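Local structure of alpha-galactosidase (Thermus thermophilus, 6LCJ) at residues A235-T240 with E280-W285; D288-A293 with R328-E333. The protein probably hydrolyses alpha-galactosides, removing terminal alpha-linked galactose, and assembles as a hexamer built from six copies of the same chain. One frame throughout, in Å; residues are numbered along the deposited sequence.

Interaction 1 of 2, residues A235-T240 with E280-W285; sequences APFLVT and EEVVEW
Pro-236 meets Trp-285 through its backbone: the carbonyl O of Pro-236 lies 3.2 Å from Trp-285 CZ3, at the rim of the six-membered ring and in the indole plane. An oxygen placed there faces the slightly positive ring margin, not the pi cloud, so the approach is probably mildly attractive, though much weaker than a conventional hydrogen bond. Trp-285 reaches it because its CG stands anti to the backbone N (chi1 174°), carrying the indole off the helix; elsewhere the same indole stacks edge-to-face with Trp-252. The carbonyl owes its position to a type I beta turn from Ala-235 to Leu-238, which follows strand 229-234 of the parallel barrel.

Phe-237, the last residue of the turn's central pair, makes the apolar half of the contact. With CG anti to its own carbonyl carbon (chi1 -60°), the ring is brought up to the helix, where Val-282 CG1 sits against its edge, near the ring plane, 4.0 Å from both CD1 and CE1 of Phe-237. The two side chains meet at a slant. Phe-237 also touches Met-324 of helix 317-331.

Leu-238 closes the turn, its N donating to Ala-235 O at 3.2 Å, and Val-239 then pairs through its backbone with Tyr-273 in a small antiparallel sheet.

A valine methyl at one ring edge and a carbonyl at another imply that turn and helix adhere mainly by dispersion, with at most a weak electrostatic contribution at the indole rim; neither is a conventional hydrogen bond.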
ATOM      1  N   ALA E 235     -17.231 -37.766  12.950  1.00 33.13           N
ATOM      2  CA  ALA E 235     -16.289 -36.936  12.189  1.00 31.82           C
ATOM      3  C   ALA E 235     -14.898 -37.338  12.664  1.00 33.22           C
ATOM      4  O   ALA E 235     -14.257 -36.605  13.431  1.00 33.18           O
ATOM      5  CB  ALA E 235     -16.539 -35.439  12.385  1.00 27.71           C
ATOM      6  N   PRO E 236     -14.397 -38.496  12.222  1.00 35.18           N
ATOM      7  CA  PRO E 236     -13.308 -39.156  12.966  1.00 32.56           C
ATOM      8  C   PRO E 236     -11.977 -38.404  12.975  1.00 33.40           C
ATOM      9  O   PRO E 236     -11.224 -38.544  13.945  1.00 34.28           O
ATOM     10  CB  PRO E 236     -13.185 -40.522  12.268  1.00 29.92           C
ATOM     11  CG  PRO E 236     -13.849 -40.350  10.945  1.00 30.39           C
ATOM     12  CD  PRO E 236     -14.913 -39.326  11.118  1.00 30.03           C
ATOM     13  N   PHE E 237     -11.653 -37.611  11.949  1.00 32.78           N
ATOM     14  CA  PHE E 237     -10.363 -36.937  11.878  1.00 30.40           C
ATOM     15  C   PHE E 237     -10.441 -35.451  12.210  1.00 32.94           C
ATOM     16  O   PHE E 237      -9.510 -34.700  11.886  1.00 28.40           O
ATOM     17  CB  PHE E 237      -9.745 -37.122  10.501  1.00 29.01           C
ATOM     18  CG  PHE E 237      -9.507 -38.546  10.156  1.00 33.23           C
ATOM     19  CD1 PHE E 237      -8.348 -39.187  10.557  1.00 31.21           C
ATOM     20  CD2 PHE E 237     -10.446 -39.255   9.427  1.00 30.30           C
ATOM     21  CE1 PHE E 237      -8.132 -40.514  10.228  1.00 33.35           C
ATOM     22  CE2 PHE E 237     -10.240 -40.559   9.112  1.00 28.25           C
ATOM     23  CZ  PHE E 237      -9.085 -41.198   9.496  1.00 31.67           C
ATOM     24  N   LEU E 238     -11.504 -35.023  12.879  1.00 29.03           N
ATOM     25  CA  LEU E 238     -11.734 -33.626  13.185  1.00 27.18           C
ATOM     26  C   LEU E 238     -11.648 -33.414  14.685  1.00 32.67           C
ATOM     27  O   LEU E 238     -12.123 -34.241  15.466  1.00 36.53           O
ATOM     28  CB  LEU E 238     -13.103 -33.189  12.665  1.00 32.12           C
ATOM     29  CG  LEU E 238     -13.290 -31.759  12.180  1.00 30.37           C
ATOM     30  CD1 LEU E 238     -12.485 -31.520  10.944  1.00 25.28           C
ATOM     31  CD2 LEU E 238     -14.750 -31.547  11.910  1.00 28.38           C
ATOM     32  N   VAL E 239     -11.073 -32.286  15.087  1.00 32.41           N
ATOM     33  CA  VAL E 239     -10.849 -32.001  16.496  1.00 34.76           C
ATOM     34  C   VAL E 239     -10.812 -30.487  16.667  1.00 34.06           C
ATOM     35  O   VAL E 239     -10.532 -29.753  15.719  1.00 38.62           O
ATOM     36  CB  VAL E 239      -9.545 -32.696  16.948  1.00 35.60           C
ATOM     37  CG1 VAL E 239      -8.324 -31.950  16.441  1.00 32.99           C
ATOM     38  CG2 VAL E 239      -9.508 -32.855  18.420  1.00 39.42           C
ATOM     39  N   THR E 240     -11.148 -30.010  17.857  1.00 31.51           N
ATOM     40  CA  THR E 240     -11.033 -28.586  18.165  1.00 35.85           C
ATOM     41  C   THR E 240     -10.002 -28.367  19.271  1.00 38.58           C
ATOM     42  O   THR E 240      -9.535 -29.309  19.914  1.00 37.79           O
ATOM     43  CB  THR E 240     -12.381 -27.983  18.589  1.00 41.42           C
ATOM     44  OG1 THR E 240     -12.876 -28.674  19.744  1.00 47.61           O
ATOM     45  CG2 THR E 240     -13.394 -28.094  17.476  1.00 40.29           C
ATOM     46  N   GLU E 280       0.069 -43.589  11.592  1.00 42.51           N
ATOM     47  CA  GLU E 280      -0.543 -44.912  11.707  1.00 39.17           C
ATOM     48  C   GLU E 280      -1.322 -45.055  13.008  1.00 37.46           C
ATOM     49  O   GLU E 280      -2.361 -45.725  13.045  1.00 33.81           O
ATOM     50  CB  GLU E 280       0.532 -46.002  11.584  1.00 40.49           C
ATOM     51  CG  GLU E 280       0.338 -47.225  12.505  1.00 48.79           C
ATOM     52  CD  GLU E 280      -0.637 -48.272  11.945  1.00 65.88           C
ATOM     53  OE1 GLU E 280      -1.035 -48.157  10.750  1.00 68.68           O
ATOM     54  OE2 GLU E 280      -1.013 -49.202  12.711  1.00 62.70           O
ATOM     55  N   GLU E 281      -0.864 -44.396  14.067  1.00 32.52           N
ATOM     56  CA  GLU E 281      -1.564 -44.466  15.341  1.00 35.67           C
ATOM     57  C   GLU E 281      -2.938 -43.813  15.258  1.00 39.24           C
ATOM     58  O   GLU E 281      -3.902 -44.288  15.874  1.00 39.90           O
ATOM     59  CB  GLU E 281      -0.722 -43.802  16.417  1.00 38.97           C
ATOM     60  CG  GLU E 281      -0.964 -44.281  17.810  1.00 44.35           C
ATOM     61  CD  GLU E 281       0.149 -43.839  18.747  1.00 49.64           C
ATOM     62  OE1 GLU E 281       1.271 -43.576  18.246  1.00 49.11           O
ATOM     63  OE2 GLU E 281      -0.106 -43.755  19.974  1.00 51.03           O
ATOM     64  N   VAL E 282      -3.050 -42.722  14.501  1.00 38.13           N
ATOM     65  CA  VAL E 282      -4.329 -42.036  14.371  1.00 32.22           C
ATOM     66  C   VAL E 282      -5.296 -42.878  13.557  1.00 30.85           C
ATOM     67  O   VAL E 282      -6.463 -43.036  13.927  1.00 32.22           O
ATOM     68  CB  VAL E 282      -4.120 -40.647  13.746  1.00 36.71           C
ATOM     69  CG1 VAL E 282      -5.426 -40.117  13.145  1.00 30.98           C
ATOM     70  CG2 VAL E 282      -3.541 -39.691  14.775  1.00 34.70           C
ATOM     71  N   VAL E 283      -4.823 -43.431  12.440  1.00 29.85           N
ATOM     72  CA  VAL E 283      -5.644 -44.336  11.637  1.00 33.81           C
ATOM     73  C   VAL E 283      -6.121 -45.516  12.470  1.00 35.96           C
ATOM     74  O   VAL E 283      -7.264 -45.964  12.340  1.00 38.30           O
ATOM     75  CB  VAL E 283      -4.853 -44.817  10.412  1.00 33.69           C
ATOM     76  CG1 VAL E 283      -5.687 -45.776   9.603  1.00 31.21           C
ATOM     77  CG2 VAL E 283      -4.412 -43.639   9.590  1.00 37.62           C
ATOM     78  N   GLU E 284      -5.239 -46.058  13.310  1.00 38.06           N
ATOM     79  CA  GLU E 284      -5.608 -47.166  14.186  1.00 41.08           C
ATOM     80  C   GLU E 284      -6.715 -46.752  15.145  1.00 39.15           C
ATOM     81  O   GLU E 284      -7.665 -47.510  15.385  1.00 34.25           O
ATOM     82  CB  GLU E 284      -4.363 -47.620  14.947  1.00 44.69           C
ATOM     83  CG  GLU E 284      -4.450 -48.900  15.733  1.00 53.11           C
ATOM     84  CD  GLU E 284      -3.101 -49.229  16.378  1.00 67.04           C
ATOM     85  OE1 GLU E 284      -2.152 -49.592  15.633  1.00 68.99           O
ATOM     86  OE2 GLU E 284      -2.981 -49.092  17.620  1.00 68.08           O
ATOM     87  N   TRP E 285      -6.603 -45.543  15.699  1.00 33.87           N
ATOM     88  CA  TRP E 285      -7.607 -45.025  16.618  1.00 32.54           C
ATOM     89  C   TRP E 285      -8.944 -44.805  15.907  1.00 34.61           C
ATOM     90  O   TRP E 285     -10.004 -45.163  16.438  1.00 32.71           O
ATOM     91  CB  TRP E 285      -7.063 -43.740  17.243  1.00 30.84           C
ATOM     92  CG  TRP E 285      -7.973 -42.948  18.111  1.00 33.68           C
ATOM     93  CD1 TRP E 285      -8.107 -43.047  19.473  1.00 33.29           C
ATOM     94  CD2 TRP E 285      -8.841 -41.887  17.698  1.00 33.68           C
ATOM     95  NE1 TRP E 285      -9.023 -42.123  19.927  1.00 38.32           N
ATOM     96  CE2 TRP E 285      -9.487 -41.400  18.856  1.00 38.66           C
ATOM     97  CE3 TRP E 285      -9.142 -41.307  16.466  1.00 33.26           C
ATOM     98  CZ2 TRP E 285     -10.422 -40.363  18.809  1.00 38.00           C
ATOM     99  CZ3 TRP E 285     -10.064 -40.267  16.426  1.00 30.88           C
ATOM    100  CH2 TRP E 285     -10.687 -39.807  17.586  1.00 32.28           C
TER

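Interaction 2 of 2, residues D288-A293 with R328-E333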
ATOM      1  N   ASP E 288     -10.566 -47.947  15.375  1.00 33.86           N
ATOM      2  CA  ASP E 288     -11.170 -48.407  16.619  1.00 36.34           C
ATOM      3  C   ASP E 288     -12.491 -47.718  16.911  1.00 34.32           C
ATOM      4  O   ASP E 288     -13.289 -48.257  17.684  1.00 35.42           O
ATOM      5  CB  ASP E 288     -10.226 -48.184  17.798  1.00 34.09           C
ATOM      6  CG  ASP E 288      -9.045 -49.115  17.772  1.00 44.90           C
ATOM      7  OD1 ASP E 288      -9.001 -50.006  16.887  1.00 50.49           O
ATOM      8  OD2 ASP E 288      -8.155 -48.955  18.637  1.00 52.32           O
ATOM      9  N   LEU E 289     -12.725 -46.526  16.344  1.00 37.30           N
ATOM     10  CA  LEU E 289     -14.049 -45.905  16.435  1.00 35.10           C
ATOM     11  C   LEU E 289     -15.077 -46.700  15.640  1.00 31.34           C
ATOM     12  O   LEU E 289     -16.195 -46.935  16.112  1.00 32.62           O
ATOM     13  CB  LEU E 289     -14.003 -44.465  15.935  1.00 31.05           C
ATOM     14  CG  LEU E 289     -13.258 -43.427  16.768  1.00 33.36           C
ATOM     15  CD1 LEU E 289     -13.152 -42.139  15.969  1.00 29.98           C
ATOM     16  CD2 LEU E 289     -13.961 -43.196  18.096  1.00 27.28           C
ATOM     17  N   VAL E 290     -14.707 -47.133  14.439  1.00 27.73           N
ATOM     18  CA  VAL E 290     -15.574 -48.008  13.667  1.00 28.57           C
ATOM     19  C   VAL E 290     -15.820 -49.310  14.416  1.00 34.39           C
ATOM     20  O   VAL E 290     -16.964 -49.753  14.568  1.00 37.48           O
ATOM     21  CB  VAL E 290     -14.972 -48.258  12.278  1.00 28.27           C
ATOM     22  CG1 VAL E 290     -15.715 -49.376  11.587  1.00 27.77           C
ATOM     23  CG2 VAL E 290     -15.014 -46.966  11.448  1.00 33.37           C
ATOM     24  N   ARG E 291     -14.748 -49.947  14.899  1.00 37.41           N
ATOM     25  CA  ARG E 291     -14.898 -51.182  15.668  1.00 36.13           C
ATOM     26  C   ARG E 291     -15.774 -50.978  16.909  1.00 34.97           C
ATOM     27  O   ARG E 291     -16.653 -51.799  17.197  1.00 35.36           O
ATOM     28  CB  ARG E 291     -13.516 -51.728  16.043  1.00 37.92           C
ATOM     29  CG  ARG E 291     -12.709 -52.159  14.821  1.00 40.87           C
ATOM     30  CD  ARG E 291     -11.356 -52.788  15.183  1.00 46.28           C
ATOM     31  NE  ARG E 291     -10.586 -53.249  14.015  1.00 48.46           N
ATOM     32  CZ  ARG E 291     -11.030 -54.094  13.067  1.00 46.74           C
ATOM     33  NH1 ARG E 291     -12.264 -54.589  13.111  1.00 43.59           N
ATOM     34  NH2 ARG E 291     -10.238 -54.445  12.054  1.00 38.36           N
ATOM     35  N   LYS E 292     -15.578 -49.883  17.643  1.00 28.75           N
ATOM     36  CA  LYS E 292     -16.442 -49.645  18.798  1.00 33.44           C
ATOM     37  C   LYS E 292     -17.914 -49.497  18.388  1.00 40.96           C
ATOM     38  O   LYS E 292     -18.811 -49.988  19.086  1.00 43.80           O
ATOM     39  CB  LYS E 292     -15.977 -48.417  19.567  1.00 23.60           C
ATOM     40  CG  LYS E 292     -17.000 -47.892  20.523  1.00 31.03           C
ATOM     41  CD  LYS E 292     -16.394 -46.912  21.506  1.00 33.08           C
ATOM     42  CE  LYS E 292     -15.669 -45.802  20.777  1.00 35.17           C
ATOM     43  NZ  LYS E 292     -15.645 -44.550  21.561  1.00 39.12           N
ATOM     44  N   ALA E 293     -18.188 -48.826  17.260  1.00 37.61           N
ATOM     45  CA  ALA E 293     -19.579 -48.614  16.859  1.00 36.27           C
ATOM     46  C   ALA E 293     -20.246 -49.923  16.447  1.00 35.41           C
ATOM     47  O   ALA E 293     -21.414 -50.156  16.779  1.00 35.38           O
ATOM     48  CB  ALA E 293     -19.662 -47.587  15.727  1.00 31.71           C
ATOM     49  N   ARG E 328     -12.311 -49.042   5.981  1.00 28.55           N
ATOM     50  CA  ARG E 328     -13.146 -49.935   5.191  1.00 32.31           C
ATOM     51  C   ARG E 328     -13.052 -51.361   5.712  1.00 34.69           C
ATOM     52  O   ARG E 328     -14.071 -52.035   5.887  1.00 33.89           O
ATOM     53  CB  ARG E 328     -12.752 -49.869   3.713  1.00 28.77           C
ATOM     54  CG  ARG E 328     -13.432 -50.929   2.813  1.00 27.05           C
ATOM     55  CD  ARG E 328     -14.897 -50.599   2.469  1.00 27.98           C
ATOM     56  NE  ARG E 328     -15.830 -51.042   3.506  1.00 31.67           N
ATOM     57  CZ  ARG E 328     -17.107 -50.672   3.588  1.00 32.24           C
ATOM     58  NH1 ARG E 328     -17.625 -49.831   2.706  1.00 32.11           N
ATOM     59  NH2 ARG E 328     -17.873 -51.142   4.562  1.00 31.37           N
ATOM     60  N   GLU E 329     -11.827 -51.829   5.985  1.00 38.54           N
ATOM     61  CA  GLU E 329     -11.629 -53.186   6.483  1.00 35.04           C
ATOM     62  C   GLU E 329     -12.139 -53.331   7.906  1.00 34.62           C
ATOM     63  O   GLU E 329     -12.716 -54.363   8.259  1.00 36.46           O
ATOM     64  CB  GLU E 329     -10.156 -53.567   6.407  1.00 33.87           C
ATOM     65  CG  GLU E 329      -9.700 -53.933   5.011  1.00 36.48           C
ATOM     66  CD  GLU E 329     -10.193 -55.319   4.565  1.00 44.16           C
ATOM     67  OE1 GLU E 329     -10.904 -56.004   5.336  1.00 42.56           O
ATOM     68  OE2 GLU E 329      -9.871 -55.726   3.429  1.00 45.70           O
ATOM     69  N   ALA E 330     -11.945 -52.308   8.735  1.00 34.31           N
ATOM     70  CA  ALA E 330     -12.436 -52.388  10.105  1.00 36.25           C
ATOM     71  C   ALA E 330     -13.954 -52.463  10.152  1.00 35.49           C
ATOM     72  O   ALA E 330     -14.518 -53.013  11.106  1.00 36.01           O
ATOM     73  CB  ALA E 330     -11.934 -51.200  10.922  1.00 28.54           C
ATOM     74  N   ALA E 331     -14.631 -51.923   9.134  1.00 37.35           N
ATOM     75  CA  ALA E 331     -16.089 -51.905   9.090  1.00 33.76           C
ATOM     76  C   ALA E 331     -16.670 -53.166   8.476  1.00 33.09           C
ATOM     77  O   ALA E 331     -17.872 -53.422   8.625  1.00 36.87           O
ATOM     78  CB  ALA E 331     -16.587 -50.684   8.306  1.00 28.44           C
ATOM     79  N   GLY E 332     -15.848 -53.957   7.805  1.00 33.63           N
ATOM     80  CA  GLY E 332     -16.353 -55.168   7.193  1.00 30.63           C
ATOM     81  C   GLY E 332     -17.460 -54.844   6.220  1.00 32.46           C
ATOM     82  O   GLY E 332     -17.313 -53.995   5.332  1.00 40.41           O
ATOM     83  N   GLU E 333     -18.589 -55.512   6.389  1.00 34.79           N
ATOM     84  CA  GLU E 333     -19.718 -55.346   5.487  1.00 41.21           C
ATOM     85  C   GLU E 333     -20.708 -54.291   5.964  1.00 34.81           C
ATOM     86  O   GLU E 333     -21.746 -54.102   5.328  1.00 35.63           O
ATOM     87  CB  GLU E 333     -20.415 -56.694   5.290  1.00 47.42           C
ATOM     88  CG  GLU E 333     -19.449 -57.770   4.781  1.00 52.00           C
ATOM     89  CD  GLU E 333     -20.118 -59.112   4.506  1.00 58.03           C
ATOM     90  OE1 GLU E 333     -20.786 -59.659   5.417  1.00 61.46           O
ATOM     91  OE2 GLU E 333     -19.961 -59.621   3.373  1.00 51.77           O
TER
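Arg-328 NH2, near the end of the helix whose Ala-330 and Ala-331 pack on Val-290 and Arg-291, is held by two backbone carbonyls. It donates to Gly-332 O at 3.0 Å, a weak bond bent to 133°, and to Ala-334 O. Its other terminal nitrogen, NH1, forms a salt bridge with Asp-351 and a hydrogen bond to Leu-349 O. The guanidinium thus pins the chain where it leaves the helix; Gly-332, the first residue there to abandon helical angles, has a positive phi of 58°, and its N lies 3.2 Å from Glu-329 O in a further bond.

Across the contact the backbones come close, 6.0 Å between Val-290 CA and Ala-331 CA, which the small side chains of Ala-330, facing the other helix, and Ala-331, turned to the side, permit. Val-290 sends CG1 into this narrow interface, 3.6 Å from both CA and CB of Ala-331.

These are neighbouring outer helices of a (beta/alpha)8 barrel, 280-296 and 317-331, seated over adjacent parallel strands: Val-290 also rests on Leu-301 of strand 298-303, and Ala-331 on Leu-336 of strand 335-338.

Toward solvent, Arg-291 roofs the alanine. Its chain runs extended from CG to NE before the guanidinium lays one face over Ala-330, CA being displaced toward the rim of that plane, while Ala-330 CB comes within 3.7 Å of Arg-291 CZ. Arg-291 NH1 is 3.4 Å from Ala-330 O, but the angle is too poor for a hydrogen bond, and Arg-326 brings a like charge close to Arg-291 NH2.

From the N terminus, the chain leaves barrel strand 229-234 through the turn of 235-240, makes an excursion containing helix 244-248 and the hairpin of strands 263-267 and 270-274, and returns as helix 280-296; interaction 1 closes that loop. The same helix continues to 288-293, where a second loop opens through strand 298-303 and helix 317-331, closed by interaction 2. The contacts are therefore in series, neither nesting nor crossing, with centres 13 Å apart. They adjoin where Pro-236 CB packs 4.0 Å from Leu-289 CD1. Helix 280-296 is their common element, tying the strand-end turn to the next helix round the barrel.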